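Long-range contacts in 11R-lipoxygenase (Gersemia fruticosa, PDB 3VF1), which probably adds molecular oxygen to polyunsaturated fatty acids at a non-heme iron, in a calcium-dependent manner: residues E135-L140 with F650-A655; V502-V507 with F563-V568; Q508-I513 with H656-K661; K640-Y645 with A660-N665; N668-I673 with W686-H691. One frame throughout, in Å; residues are numbered along the deposited sequence.

Contact 1: E135-L140 with F650-A655; sequences EGKAIL and FGDAAA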
# COMPACT_ATOMS: atom_id res chain seq x y z
N GLU A 135 -19.77 17.64 14.93
CA GLU A 135 -18.75 18.52 15.47
C GLU A 135 -17.50 17.68 15.77
O GLU A 135 -17.60 16.48 16.03
CB GLU A 135 -19.26 19.21 16.73
CG GLU A 135 -18.50 20.47 17.12
CD GLU A 135 -17.25 20.17 17.94
OE1 GLU A 135 -17.17 19.07 18.53
OE2 GLU A 135 -16.36 21.04 18.00
N GLY A 136 -16.34 18.32 15.73
CA GLY A 136 -15.06 17.63 15.84
C GLY A 136 -15.01 16.49 16.85
O GLY A 136 -14.56 15.39 16.52
N LYS A 137 -15.47 16.76 18.06
CA LYS A 137 -15.44 15.78 19.15
C LYS A 137 -15.81 14.38 18.68
O LYS A 137 -16.84 14.18 18.04
CB LYS A 137 -16.40 16.23 20.27
CG LYS A 137 -16.18 15.54 21.60
CD LYS A 137 -17.28 15.93 22.59
CE LYS A 137 -17.05 15.34 23.97
NZ LYS A 137 -15.96 16.03 24.71
N ALA A 138 -14.96 13.40 19.01
CA ALA A 138 -15.23 12.01 18.67
C ALA A 138 -16.03 11.35 19.80
O ALA A 138 -15.73 11.56 20.98
CB ALA A 138 -13.93 11.25 18.43
N ILE A 139 -17.03 10.57 19.43
CA ILE A 139 -17.97 10.02 20.41
C ILE A 139 -18.31 8.56 20.13
O ILE A 139 -18.81 8.22 19.06
CB ILE A 139 -19.28 10.83 20.42
CG1 ILE A 139 -18.99 12.30 20.71
CG2 ILE A 139 -20.25 10.26 21.45
CD1 ILE A 139 -20.18 13.21 20.50
N LEU A 140 -18.02 7.70 21.10
CA LEU A 140 -18.39 6.29 21.01
C LEU A 140 -19.90 6.14 21.18
O LEU A 140 -20.53 6.95 21.84
CB LEU A 140 -17.66 5.48 22.09
CG LEU A 140 -16.14 5.46 21.99
CD1 LEU A 140 -15.52 4.86 23.24
CD2 LEU A 140 -15.71 4.69 20.75
N PHE A 650 -9.99 14.93 13.78
CA PHE A 650 -10.05 14.99 15.23
C PHE A 650 -10.23 16.42 15.73
O PHE A 650 -9.53 17.33 15.29
CB PHE A 650 -8.79 14.39 15.85
CG PHE A 650 -8.76 12.89 15.84
CD1 PHE A 650 -9.49 12.17 16.77
CD2 PHE A 650 -8.01 12.20 14.90
CE1 PHE A 650 -9.46 10.78 16.76
CE2 PHE A 650 -7.98 10.82 14.89
CZ PHE A 650 -8.71 10.11 15.83
N GLY A 651 -11.17 16.61 16.65
CA GLY A 651 -11.38 17.90 17.28
C GLY A 651 -10.84 17.92 18.70
O GLY A 651 -10.47 18.97 19.21
N ASP A 652 -10.79 16.75 19.33
CA ASP A 652 -10.34 16.65 20.71
C ASP A 652 -8.87 17.03 20.84
O ASP A 652 -8.02 16.52 20.11
CB ASP A 652 -10.55 15.22 21.23
CG ASP A 652 -11.98 14.74 21.04
OD1 ASP A 652 -12.86 15.13 21.84
OD2 ASP A 652 -12.22 13.97 20.09
N ALA A 653 -8.58 17.93 21.77
CA ALA A 653 -7.22 18.41 21.97
C ALA A 653 -6.28 17.30 22.42
O ALA A 653 -5.07 17.37 22.22
CB ALA A 653 -7.21 19.56 22.97
N ALA A 654 -6.84 16.27 23.04
CA ALA A 654 -6.05 15.13 23.50
C ALA A 654 -5.55 14.32 22.30
O ALA A 654 -4.44 13.77 22.33
CB ALA A 654 -6.87 14.25 24.43
N ALA A 655 -6.36 14.25 21.25
CA ALA A 655 -5.96 13.55 20.03
C ALA A 655 -4.82 14.30 19.36
O ALA A 655 -3.87 13.69 18.88
CB ALA A 655 -7.15 13.43 19.09
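A short polar interface joins Gly136, Lys137 and Ala138, in the loop that leaves the PLAT beta sandwich after strand 130-134, to Gly651 and Asp652, just before helix 653-676 in the catalytic part of the chain. Its anchor is Asp652: OD2 accepts Ala138 N at 3.0 Å through its syn lone pair, and the bond is nearly straight (167°). OD2 also hydrogen-bonds Tyr514 OH, so one oxygen holds two partners. Asp652 OD1 lies 3.4 Å from Lys137 CG. Lys137 NZ stays 4.3 Å from Asp652 OD1, too far for a salt bridge. Gly136 CA and Gly651 CA approach to 4.0 Å; a CB on either would run into the facing segment, so two glycines suit the spot. Glu135 OE1 braces the turn by accepting Lys137 N-H, 45° out of the carboxylate plane. With an alanine in place of Asp652, Ala138 N and Tyr514 OH would probably lose their shared partner, and Lys137 one of its nearby negative charges. The methyl of Ala138 rests against Tyr514 of helix 491-514 and against Pro416 and Lys419 of helix 416-425, where two catalytic-domain helices meet the edge of the sandwich.

Contact 2: V502-V507 with F563-V568; sequences VIHQFV and FLTVVV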
# COMPACT_ATOMS: atom_id res chain seq x y z
N VAL A 502 6.60 2.87 16.71
CA VAL A 502 6.16 4.25 16.83
C VAL A 502 4.69 4.38 16.45
O VAL A 502 3.95 5.16 17.06
CB VAL A 502 7.01 5.20 15.96
CG1 VAL A 502 6.19 6.39 15.49
CG2 VAL A 502 8.24 5.66 16.74
N ILE A 503 4.26 3.62 15.46
CA ILE A 503 2.86 3.62 15.04
C ILE A 503 2.00 2.90 16.07
O ILE A 503 0.86 3.28 16.32
CB ILE A 503 2.68 2.94 13.67
CG1 ILE A 503 3.26 3.82 12.56
CG2 ILE A 503 1.20 2.67 13.40
CD1 ILE A 503 3.32 3.15 11.21
N HIS A 504 2.55 1.84 16.67
CA HIS A 504 1.82 1.10 17.70
C HIS A 504 1.57 2.00 18.90
O HIS A 504 0.51 1.94 19.52
CB HIS A 504 2.60 -0.13 18.13
CG HIS A 504 1.88 -0.98 19.13
ND1 HIS A 504 1.98 -0.76 20.49
CD2 HIS A 504 1.05 -2.03 18.98
CE1 HIS A 504 1.24 -1.65 21.13
NE2 HIS A 504 0.66 -2.43 20.24
N GLN A 505 2.55 2.84 19.22
CA GLN A 505 2.42 3.76 20.34
C GLN A 505 1.33 4.79 20.06
O GLN A 505 0.52 5.11 20.93
CB GLN A 505 3.75 4.47 20.60
CG GLN A 505 3.75 5.34 21.84
CD GLN A 505 3.48 4.55 23.10
OE1 GLN A 505 4.15 3.55 23.37
NE2 GLN A 505 2.48 4.97 23.87
N PHE A 506 1.31 5.31 18.83
CA PHE A 506 0.33 6.31 18.44
C PHE A 506 -1.09 5.75 18.51
O PHE A 506 -1.98 6.37 19.09
CB PHE A 506 0.62 6.83 17.03
CG PHE A 506 -0.49 7.67 16.46
CD1 PHE A 506 -0.87 8.85 17.08
CD2 PHE A 506 -1.14 7.29 15.30
CE1 PHE A 506 -1.88 9.63 16.55
CE2 PHE A 506 -2.16 8.06 14.77
CZ PHE A 506 -2.53 9.23 15.40
N VAL A 507 -1.30 4.58 17.92
CA VAL A 507 -2.61 3.95 17.92
C VAL A 507 -3.06 3.67 19.35
O VAL A 507 -4.24 3.84 19.68
CB VAL A 507 -2.60 2.64 17.12
CG1 VAL A 507 -3.88 1.85 17.37
CG2 VAL A 507 -2.43 2.93 15.64
N PHE A 563 -4.56 -4.85 15.81
CA PHE A 563 -5.18 -4.95 14.49
C PHE A 563 -5.10 -3.63 13.73
O PHE A 563 -4.86 -3.62 12.53
CB PHE A 563 -6.64 -5.38 14.62
CG PHE A 563 -7.27 -5.78 13.32
CD1 PHE A 563 -7.21 -7.09 12.87
CD2 PHE A 563 -7.92 -4.84 12.53
CE1 PHE A 563 -7.78 -7.46 11.67
CE2 PHE A 563 -8.50 -5.20 11.33
CZ PHE A 563 -8.43 -6.51 10.90
N LEU A 564 -5.28 -2.52 14.44
CA LEU A 564 -5.24 -1.21 13.81
C LEU A 564 -3.81 -0.82 13.46
O LEU A 564 -3.57 -0.13 12.47
CB LEU A 564 -5.86 -0.16 14.73
CG LEU A 564 -7.36 -0.33 15.01
CD1 LEU A 564 -7.82 0.68 16.04
CD2 LEU A 564 -8.16 -0.20 13.73
N THR A 565 -2.85 -1.25 14.28
CA THR A 565 -1.44 -1.01 14.01
C THR A 565 -1.06 -1.67 12.69
O THR A 565 -0.35 -1.09 11.87
CB THR A 565 -0.54 -1.55 15.13
OG1 THR A 565 -0.80 -0.83 16.35
CG2 THR A 565 0.92 -1.40 14.77
N VAL A 566 -1.54 -2.90 12.49
CA VAL A 566 -1.29 -3.63 11.25
C VAL A 566 -1.79 -2.84 10.05
O VAL A 566 -1.09 -2.74 9.04
CB VAL A 566 -1.99 -5.01 11.27
CG1 VAL A 566 -2.10 -5.58 9.86
CG2 VAL A 566 -1.24 -5.97 12.18
N VAL A 567 -2.99 -2.29 10.15
CA VAL A 567 -3.60 -1.57 9.04
C VAL A 567 -2.82 -0.30 8.70
O VAL A 567 -2.49 -0.05 7.55
CB VAL A 567 -5.06 -1.19 9.35
CG1 VAL A 567 -5.65 -0.35 8.22
CG2 VAL A 567 -5.90 -2.44 9.56
N VAL A 568 -2.54 0.51 9.72
CA VAL A 568 -1.84 1.78 9.52
C VAL A 568 -0.44 1.54 8.97
O VAL A 568 0.03 2.27 8.09
CB VAL A 568 -1.74 2.58 10.83
CG1 VAL A 568 -0.86 3.81 10.64
CG2 VAL A 568 -3.13 2.99 11.31
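Thr565 of helix 557-579 faces His504 of helix 491-514, the nearest CA pair of the two segments, 5.4 Å apart. Along the Thr565 side chain, CB lies 4.2 Å from His504 CD2, and then the chain forks. Thr565 OG1 is 3.4 Å from His504 CD2, meeting the imidazole obliquely, and it also reaches His504 CA and Val507 CB. The methyl CG2 sits beside the CA and CB of His504. With chi1 at -65°, OG1 stands next to its own backbone N and bends back along the helix to hydrogen-bond Val561 O, a habit of threonine in helices that satisfies a buried hydroxyl without a partner across the gap. A valine here would probably keep much of the packing against His504 but leave Val561 O without this extra bond. On one flank of Thr565 the interface is purely aliphatic: Ile503 CG2 touches Val568 CG1 at 3.6 Å, and Val507 CG1 meets Leu564 CB at 3.9 Å, the latter two side chains crossing at about a right angle. The short branches of Ile503, Val507 and Val568 reach across without long flexible chains. The segment axes pass 9.1 Å apart at an angle of 127°. Helix 557-579 carries the iron ligands His575 and Asn579 farther along, and the side chain of Val568 is about 11 Å from that of His575. Helix 416-425 covers Leu564 and Val568 through Leu420, Leu421 and His424, while helix 653-676 lies against Val502 and Phe506.

Contact 3: Q508-I513 with H656-K661; sequences QDIIQI and HAAMAK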
# COMPACT_ATOMS: atom_id res chain seq x y z
N GLN A 508 -2.13 3.25 20.20
CA GLN A 508 -2.45 2.96 21.59
C GLN A 508 -2.87 4.23 22.33
O GLN A 508 -3.82 4.21 23.11
CB GLN A 508 -1.25 2.33 22.29
CG GLN A 508 -1.51 1.93 23.74
CD GLN A 508 -0.36 1.17 24.35
OE1 GLN A 508 0.55 1.76 24.94
NE2 GLN A 508 -0.39 -0.15 24.23
N ASP A 509 -2.17 5.33 22.07
CA ASP A 509 -2.49 6.60 22.70
C ASP A 509 -3.90 7.04 22.33
O ASP A 509 -4.68 7.42 23.20
CB ASP A 509 -1.49 7.68 22.28
CG ASP A 509 -0.11 7.46 22.88
OD1 ASP A 509 0.01 6.61 23.79
OD2 ASP A 509 0.85 8.13 22.44
N ILE A 510 -4.23 6.98 21.04
CA ILE A 510 -5.55 7.38 20.57
C ILE A 510 -6.64 6.52 21.19
O ILE A 510 -7.64 7.03 21.69
CB ILE A 510 -5.65 7.28 19.03
CG1 ILE A 510 -4.70 8.27 18.36
CG2 ILE A 510 -7.08 7.51 18.57
CD1 ILE A 510 -4.97 9.72 18.73
N ILE A 511 -6.44 5.21 21.15
CA ILE A 511 -7.44 4.27 21.65
C ILE A 511 -7.68 4.42 23.16
O ILE A 511 -8.80 4.27 23.63
CB ILE A 511 -7.05 2.82 21.34
CG1 ILE A 511 -7.10 2.57 19.83
CG2 ILE A 511 -7.96 1.83 22.06
CD1 ILE A 511 -8.47 2.77 19.21
N GLN A 512 -6.62 4.72 23.90
CA GLN A 512 -6.74 4.85 25.35
C GLN A 512 -7.35 6.19 25.77
O GLN A 512 -7.68 6.39 26.93
CB GLN A 512 -5.38 4.65 26.03
CG GLN A 512 -4.91 3.20 26.00
CD GLN A 512 -3.65 2.97 26.81
OE1 GLN A 512 -3.08 3.91 27.37
NE2 GLN A 512 -3.21 1.72 26.88
N ILE A 513 -7.49 7.10 24.81
CA ILE A 513 -8.18 8.36 25.06
C ILE A 513 -9.69 8.15 25.12
O ILE A 513 -10.38 8.82 25.89
CB ILE A 513 -7.87 9.40 23.95
CG1 ILE A 513 -6.46 9.96 24.13
CG2 ILE A 513 -8.88 10.54 23.99
CD1 ILE A 513 -5.99 10.83 22.98
N HIS A 656 -4.91 15.62 19.33
CA HIS A 656 -3.87 16.46 18.74
C HIS A 656 -2.54 16.26 19.46
O HIS A 656 -1.48 16.26 18.83
CB HIS A 656 -4.28 17.93 18.80
CG HIS A 656 -5.48 18.25 17.97
ND1 HIS A 656 -6.32 19.31 18.25
CD2 HIS A 656 -5.99 17.66 16.86
CE1 HIS A 656 -7.29 19.35 17.35
NE2 HIS A 656 -7.11 18.36 16.50
N ALA A 657 -2.60 16.08 20.78
CA ALA A 657 -1.39 15.84 21.56
C ALA A 657 -0.76 14.51 21.17
O ALA A 657 0.46 14.41 21.06
CB ALA A 657 -1.72 15.85 23.05
N ALA A 658 -1.60 13.50 20.95
CA ALA A 658 -1.11 12.19 20.55
C ALA A 658 -0.47 12.26 19.16
O ALA A 658 0.59 11.69 18.93
CB ALA A 658 -2.26 11.19 20.55
N MET A 659 -1.14 12.96 18.25
CA MET A 659 -0.64 13.13 16.89
C MET A 659 0.68 13.90 16.87
O MET A 659 1.57 13.59 16.07
CB MET A 659 -1.68 13.86 16.04
CG MET A 659 -2.79 12.96 15.53
SD MET A 659 -4.24 13.88 14.96
CE MET A 659 -3.47 15.28 14.15
N ALA A 660 0.82 14.89 17.73
CA ALA A 660 2.03 15.70 17.78
C ALA A 660 3.20 14.87 18.31
O ALA A 660 4.33 14.99 17.82
CB ALA A 660 1.82 16.93 18.64
N LYS A 661 2.93 14.04 19.31
CA LYS A 661 3.94 13.15 19.87
C LYS A 661 4.38 12.16 18.79
O LYS A 661 5.56 11.80 18.70
CB LYS A 661 3.36 12.40 21.06
CG LYS A 661 4.24 11.30 21.63
CD LYS A 661 3.45 10.44 22.60
CE LYS A 661 4.24 9.21 23.04
NZ LYS A 661 3.38 8.24 23.77
O HOH W 1 1.63 9.00 19.96
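Lys661 of helix 653-676 reaches across to Asp509 of helix 491-514 and forms a salt bridge, NZ to OD2, at 2.9 Å. The ammonium uses the syn lone pair of OD2, and Asp509 OD1 stays back at 3.7 Å from Lys661 NZ, so the grip is on one oxygen. A water adds a second hold: it donates to Asp509 OD2 and, at 3.1 Å, to Ala658 O, linking the carboxylate to the backbone of helix 653-676. The lysine arrives by a fully extended chain, with CG anti to the backbone N (chi1 172°), and Lys661 CD also brushes Asp509 OD2 at 3.5 Å. Beneath the charged pair, Ala658 CB is the centre of the apolar contact: Ile510 CD1 presses on it at 3.6 Å, and Asp509 CB lies 4.0 Å away. A methyl suits this position, where those two atoms already close on it. In the next shell, Gln505 NE2, one turn earlier on helix 491-514, hydrogen-bonds Asp509 OD1 and so helps to fix the rotation of the carboxylate; Gln505 also touches Lys661. Phe650 packs on Ile510, and Ile511 on Leu560, Val561 and Leu564 of helix 557-579. The segment axes run 9.4 Å apart at 170°: an almost antiparallel helix pair with an alanine in the seam and a salt bridge at its margin, set in the largely helical catalytic domain of the lipoxygenase fold.

Contact 4: K640-Y645 with A660-N665; sequences KFLGDY and AKFKSN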
# COMPACT_ATOMS: atom_id res chain seq x y z
N LYS A 640 0.16 13.54 1.11
CA LYS A 640 0.44 13.77 2.52
C LYS A 640 1.19 12.59 3.10
O LYS A 640 0.71 11.46 3.06
CB LYS A 640 -0.87 13.99 3.29
CG LYS A 640 -1.66 15.20 2.82
CD LYS A 640 -0.94 16.50 3.16
CE LYS A 640 -1.39 17.64 2.26
NZ LYS A 640 -2.87 17.82 2.23
N PHE A 641 2.38 12.85 3.63
CA PHE A 641 3.26 11.79 4.10
C PHE A 641 3.00 11.45 5.57
O PHE A 641 2.25 12.14 6.26
CB PHE A 641 4.72 12.17 3.87
CG PHE A 641 5.06 12.32 2.41
CD1 PHE A 641 5.21 11.20 1.61
CD2 PHE A 641 5.23 13.57 1.85
CE1 PHE A 641 5.52 11.33 0.27
CE2 PHE A 641 5.54 13.71 0.50
CZ PHE A 641 5.68 12.58 -0.28
N LEU A 642 3.63 10.37 6.03
CA LEU A 642 3.31 9.80 7.34
C LEU A 642 3.37 10.82 8.46
O LEU A 642 4.40 11.46 8.68
CB LEU A 642 4.27 8.64 7.65
CG LEU A 642 3.89 7.81 8.88
CD1 LEU A 642 2.51 7.17 8.70
CD2 LEU A 642 4.94 6.74 9.14
N GLY A 643 2.25 10.97 9.16
CA GLY A 643 2.17 11.88 10.29
C GLY A 643 1.59 13.23 9.94
O GLY A 643 1.09 13.95 10.80
N ASP A 644 1.65 13.59 8.66
CA ASP A 644 1.10 14.85 8.19
C ASP A 644 -0.41 14.73 8.02
O ASP A 644 -0.89 14.30 6.97
CB ASP A 644 1.75 15.27 6.87
CG ASP A 644 1.15 16.54 6.30
OD1 ASP A 644 0.57 17.33 7.08
OD2 ASP A 644 1.27 16.76 5.08
N TYR A 645 -1.14 15.13 9.05
CA TYR A 645 -2.60 15.04 9.05
C TYR A 645 -3.22 16.42 8.85
O TYR A 645 -3.83 16.97 9.77
CB TYR A 645 -3.09 14.43 10.36
CG TYR A 645 -2.67 13.00 10.58
CD1 TYR A 645 -2.92 12.02 9.62
CD2 TYR A 645 -2.01 12.61 11.75
CE1 TYR A 645 -2.54 10.71 9.82
CE2 TYR A 645 -1.63 11.30 11.95
CZ TYR A 645 -1.89 10.35 10.99
OH TYR A 645 -1.51 9.05 11.19
N ALA A 660 0.82 14.89 17.73
CA ALA A 660 2.03 15.70 17.78
C ALA A 660 3.20 14.87 18.31
O ALA A 660 4.33 14.99 17.82
CB ALA A 660 1.82 16.93 18.64
N LYS A 661 2.93 14.04 19.31
CA LYS A 661 3.94 13.15 19.87
C LYS A 661 4.38 12.16 18.79
O LYS A 661 5.56 11.80 18.70
CB LYS A 661 3.36 12.40 21.06
CG LYS A 661 4.24 11.30 21.63
CD LYS A 661 3.45 10.44 22.60
CE LYS A 661 4.24 9.21 23.04
NZ LYS A 661 3.38 8.24 23.77
N PHE A 662 3.42 11.73 17.98
CA PHE A 662 3.67 10.85 16.85
C PHE A 662 4.67 11.49 15.89
O PHE A 662 5.69 10.90 15.55
CB PHE A 662 2.34 10.56 16.14
CG PHE A 662 2.42 9.52 15.06
CD1 PHE A 662 3.08 8.32 15.27
CD2 PHE A 662 1.80 9.73 13.84
CE1 PHE A 662 3.13 7.36 14.28
CE2 PHE A 662 1.85 8.78 12.85
CZ PHE A 662 2.51 7.59 13.06
N LYS A 663 4.38 12.72 15.48
CA LYS A 663 5.25 13.45 14.56
C LYS A 663 6.64 13.65 15.14
O LYS A 663 7.63 13.68 14.41
CB LYS A 663 4.64 14.80 14.20
CG LYS A 663 3.31 14.70 13.46
CD LYS A 663 2.80 16.07 13.01
CE LYS A 663 3.70 16.67 11.95
NZ LYS A 663 3.13 17.93 11.38
N SER A 664 6.72 13.80 16.46
CA SER A 664 8.00 14.00 17.12
C SER A 664 8.82 12.71 17.12
O SER A 664 10.04 12.74 16.96
CB SER A 664 7.80 14.48 18.56
OG SER A 664 9.04 14.71 19.21
N ASN A 665 8.14 11.59 17.29
CA ASN A 665 8.79 10.29 17.26
C ASN A 665 9.27 9.95 15.85
O ASN A 665 10.30 9.31 15.67
CB ASN A 665 7.86 9.19 17.77
CG ASN A 665 7.65 9.26 19.26
OD1 ASN A 665 8.45 9.84 19.99
ND2 ASN A 665 6.56 8.66 19.74
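Phe662, on helix 653-676, provides the aromatic and apolar part of the contact with Leu642, Gly643 and Tyr645 of the loop between helices 619-632 and 653-676. Phe662 CE2 lies 3.8 Å from Tyr645 OH and 4.0 Å from Gly643 CA, both met obliquely. Leu642 CD1 comes to the ring edge near its plane, 4.4 Å from Phe662 CZ. Phe662 is directed at the loop because CG is anti to the backbone N (chi1 -172°); it also stacks on Phe506 of helix 491-514. The Tyr645 and Phe662 side chains cross at about a right angle, and the tyrosine hydroxyl is hydrogen-bonded to His424 NE2, so its polar tip suits this apolar setting. The loop is shaped by a type II beta turn from Phe641 to Asp644, closed by Asp644 N to Phe641 O at 2.9 Å. Gly643 holds the third position with a positive phi of 97°, where a CB would be jammed against the preceding carbonyl oxygen. Aliphatic chain meets backbone where Lys663 lays CG and CD beside Gly643 O, CD at 3.5 Å, bending at chi3 (67°). Lys663 NZ ends 5.0 Å from Asp644 OD1, where weak attraction is possible but no salt bridge forms.

Contact 5: N668-I673 with W686-H691; sequences NITKQI and WLIPGH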
# COMPACT_ATOMS: atom_id res chain seq x y z
N ASN A 668 12.43 11.80 14.98
CA ASN A 668 13.60 11.16 15.58
C ASN A 668 14.06 9.95 14.77
O ASN A 668 15.25 9.68 14.68
CB ASN A 668 13.30 10.74 17.02
CG ASN A 668 13.06 11.93 17.94
OD1 ASN A 668 13.53 13.04 17.67
ND2 ASN A 668 12.34 11.71 19.03
N ILE A 669 13.10 9.25 14.17
CA ILE A 669 13.42 8.12 13.30
C ILE A 669 14.11 8.63 12.04
O ILE A 669 15.09 8.05 11.58
CB ILE A 669 12.16 7.33 12.92
CG1 ILE A 669 11.64 6.55 14.13
CG2 ILE A 669 12.45 6.38 11.77
CD1 ILE A 669 10.35 5.82 13.89
N THR A 670 13.57 9.71 11.48
CA THR A 670 14.18 10.35 10.32
C THR A 670 15.65 10.64 10.59
O THR A 670 16.51 10.40 9.75
CB THR A 670 13.48 11.68 9.99
OG1 THR A 670 12.15 11.41 9.51
CG2 THR A 670 14.25 12.45 8.92
N LYS A 671 15.93 11.16 11.78
CA LYS A 671 17.28 11.53 12.17
C LYS A 671 18.19 10.30 12.28
O LYS A 671 19.35 10.35 11.87
CB LYS A 671 17.25 12.29 13.50
CG LYS A 671 18.61 12.68 14.05
CD LYS A 671 18.48 13.74 15.13
CE LYS A 671 19.79 13.95 15.88
NZ LYS A 671 20.10 12.82 16.79
N GLN A 672 17.66 9.20 12.82
CA GLN A 672 18.43 7.96 12.92
C GLN A 672 18.80 7.44 11.53
O GLN A 672 19.97 7.17 11.26
CB GLN A 672 17.63 6.89 13.65
CG GLN A 672 17.47 7.12 15.14
CD GLN A 672 16.86 5.92 15.85
OE1 GLN A 672 17.31 4.79 15.66
NE2 GLN A 672 15.84 6.17 16.67
N ILE A 673 17.80 7.31 10.67
CA ILE A 673 18.00 6.79 9.33
C ILE A 673 19.02 7.62 8.57
O ILE A 673 19.86 7.09 7.85
CB ILE A 673 16.68 6.77 8.53
CG1 ILE A 673 15.72 5.75 9.14
CG2 ILE A 673 16.95 6.46 7.07
CD1 ILE A 673 14.33 5.79 8.54
N TRP A 686 13.71 4.38 1.66
CA TRP A 686 12.31 4.17 1.32
C TRP A 686 11.38 4.18 2.53
O TRP A 686 10.16 4.19 2.38
CB TRP A 686 12.16 2.86 0.54
CG TRP A 686 13.15 2.77 -0.57
CD1 TRP A 686 14.18 1.88 -0.68
CD2 TRP A 686 13.22 3.61 -1.72
NE1 TRP A 686 14.88 2.12 -1.84
CE2 TRP A 686 14.31 3.17 -2.50
CE3 TRP A 686 12.46 4.69 -2.18
CZ2 TRP A 686 14.66 3.78 -3.70
CZ3 TRP A 686 12.80 5.29 -3.37
CH2 TRP A 686 13.89 4.83 -4.12
N LEU A 687 11.95 4.17 3.73
CA LEU A 687 11.15 4.21 4.95
C LEU A 687 11.44 5.45 5.79
O LEU A 687 11.10 5.51 6.96
CB LEU A 687 11.36 2.94 5.78
CG LEU A 687 10.66 1.69 5.24
CD1 LEU A 687 10.95 0.49 6.12
CD2 LEU A 687 9.15 1.92 5.13
N ILE A 688 12.07 6.45 5.17
CA ILE A 688 12.16 7.76 5.79
C ILE A 688 10.75 8.32 5.86
O ILE A 688 10.09 8.47 4.83
CB ILE A 688 13.06 8.71 4.97
CG1 ILE A 688 14.51 8.24 5.05
CG2 ILE A 688 12.93 10.13 5.49
CD1 ILE A 688 15.45 9.02 4.14
N PRO A 689 10.27 8.62 7.08
CA PRO A 689 8.87 9.04 7.28
C PRO A 689 8.40 10.10 6.28
O PRO A 689 7.28 10.02 5.79
CB PRO A 689 8.88 9.60 8.70
CG PRO A 689 9.97 8.86 9.39
CD PRO A 689 11.03 8.63 8.34
N GLY A 690 9.26 11.07 5.99
CA GLY A 690 8.93 12.13 5.06
C GLY A 690 8.74 11.64 3.63
O GLY A 690 8.25 12.38 2.78
N HIS A 691 9.14 10.40 3.36
CA HIS A 691 8.99 9.81 2.04
C HIS A 691 7.86 8.78 1.99
O HIS A 691 7.56 8.24 0.92
CB HIS A 691 10.30 9.12 1.61
CG HIS A 691 11.46 10.05 1.45
ND1 HIS A 691 12.66 9.65 0.92
CD2 HIS A 691 11.60 11.36 1.77
CE1 HIS A 691 13.50 10.67 0.90
NE2 HIS A 691 12.88 11.72 1.41
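Ile669, Thr670 and Ile673 of helix 653-676 pack against Leu687, Ile688 and Pro689 in the C-terminal tail, the part of the chain that goes on to supply Ile698 to the catalytic iron. Ile673 does most of the apolar work. With Ile673 CG2 anti to the backbone N and CG1 beside it (chi1 -67°), CG2 meets Ile688 CG1 at 3.6 Å. At the end of the other branch, Ile673 CD1 lies 3.6 Å from Leu687 O. The Pro689 ring lies against Thr670 OG1, 3.2 Å from Pro689 CD, and more loosely against Ile669 CG2. The threonine hydroxyl has its hydrogen bond within its own helix, to Leu666 O, and so needs no donor or acceptor from the tail. Here the tail enters a short 3-10 segment, 689-691, with His691 N bonded to Ile688 O. A proline suits its first position, since its ring fixes phi near the helical value and it has no N-H to leave without a partner; the compact ring also packs against Ile669 and Thr670. The end of Leu687 packs on Cys573 and Ala577 of helix 557-579. Its side chain is about 9 Å from that of the iron ligand His575 and about 13 Å from the iron itself. Ile669 also touches Leu498 and Val502 of helix 491-514.

How the contacts relate
From the N terminus, contact 1 opens first, after the PLAT sandwich, and closes some 500 residues later at the start of helix 653-676, tying that domain to the catalytic one. Contact 2, between helices 491-514 and 557-579, lies wholly within this span. Contact 3 starts inside the span of contact 2 and ends beyond contact 1, so it crosses both. Contact 4 likewise crosses contact 1 and ends on the same stretch as contact 3, sharing Ala660 and Lys661. Contact 5 follows in series, joining the end of helix 653-676 to the C-terminal tail. That long helix thus serves contacts 1, 3, 4 and 5, and contact 2 meets it through Val502, Gln505 and Phe506.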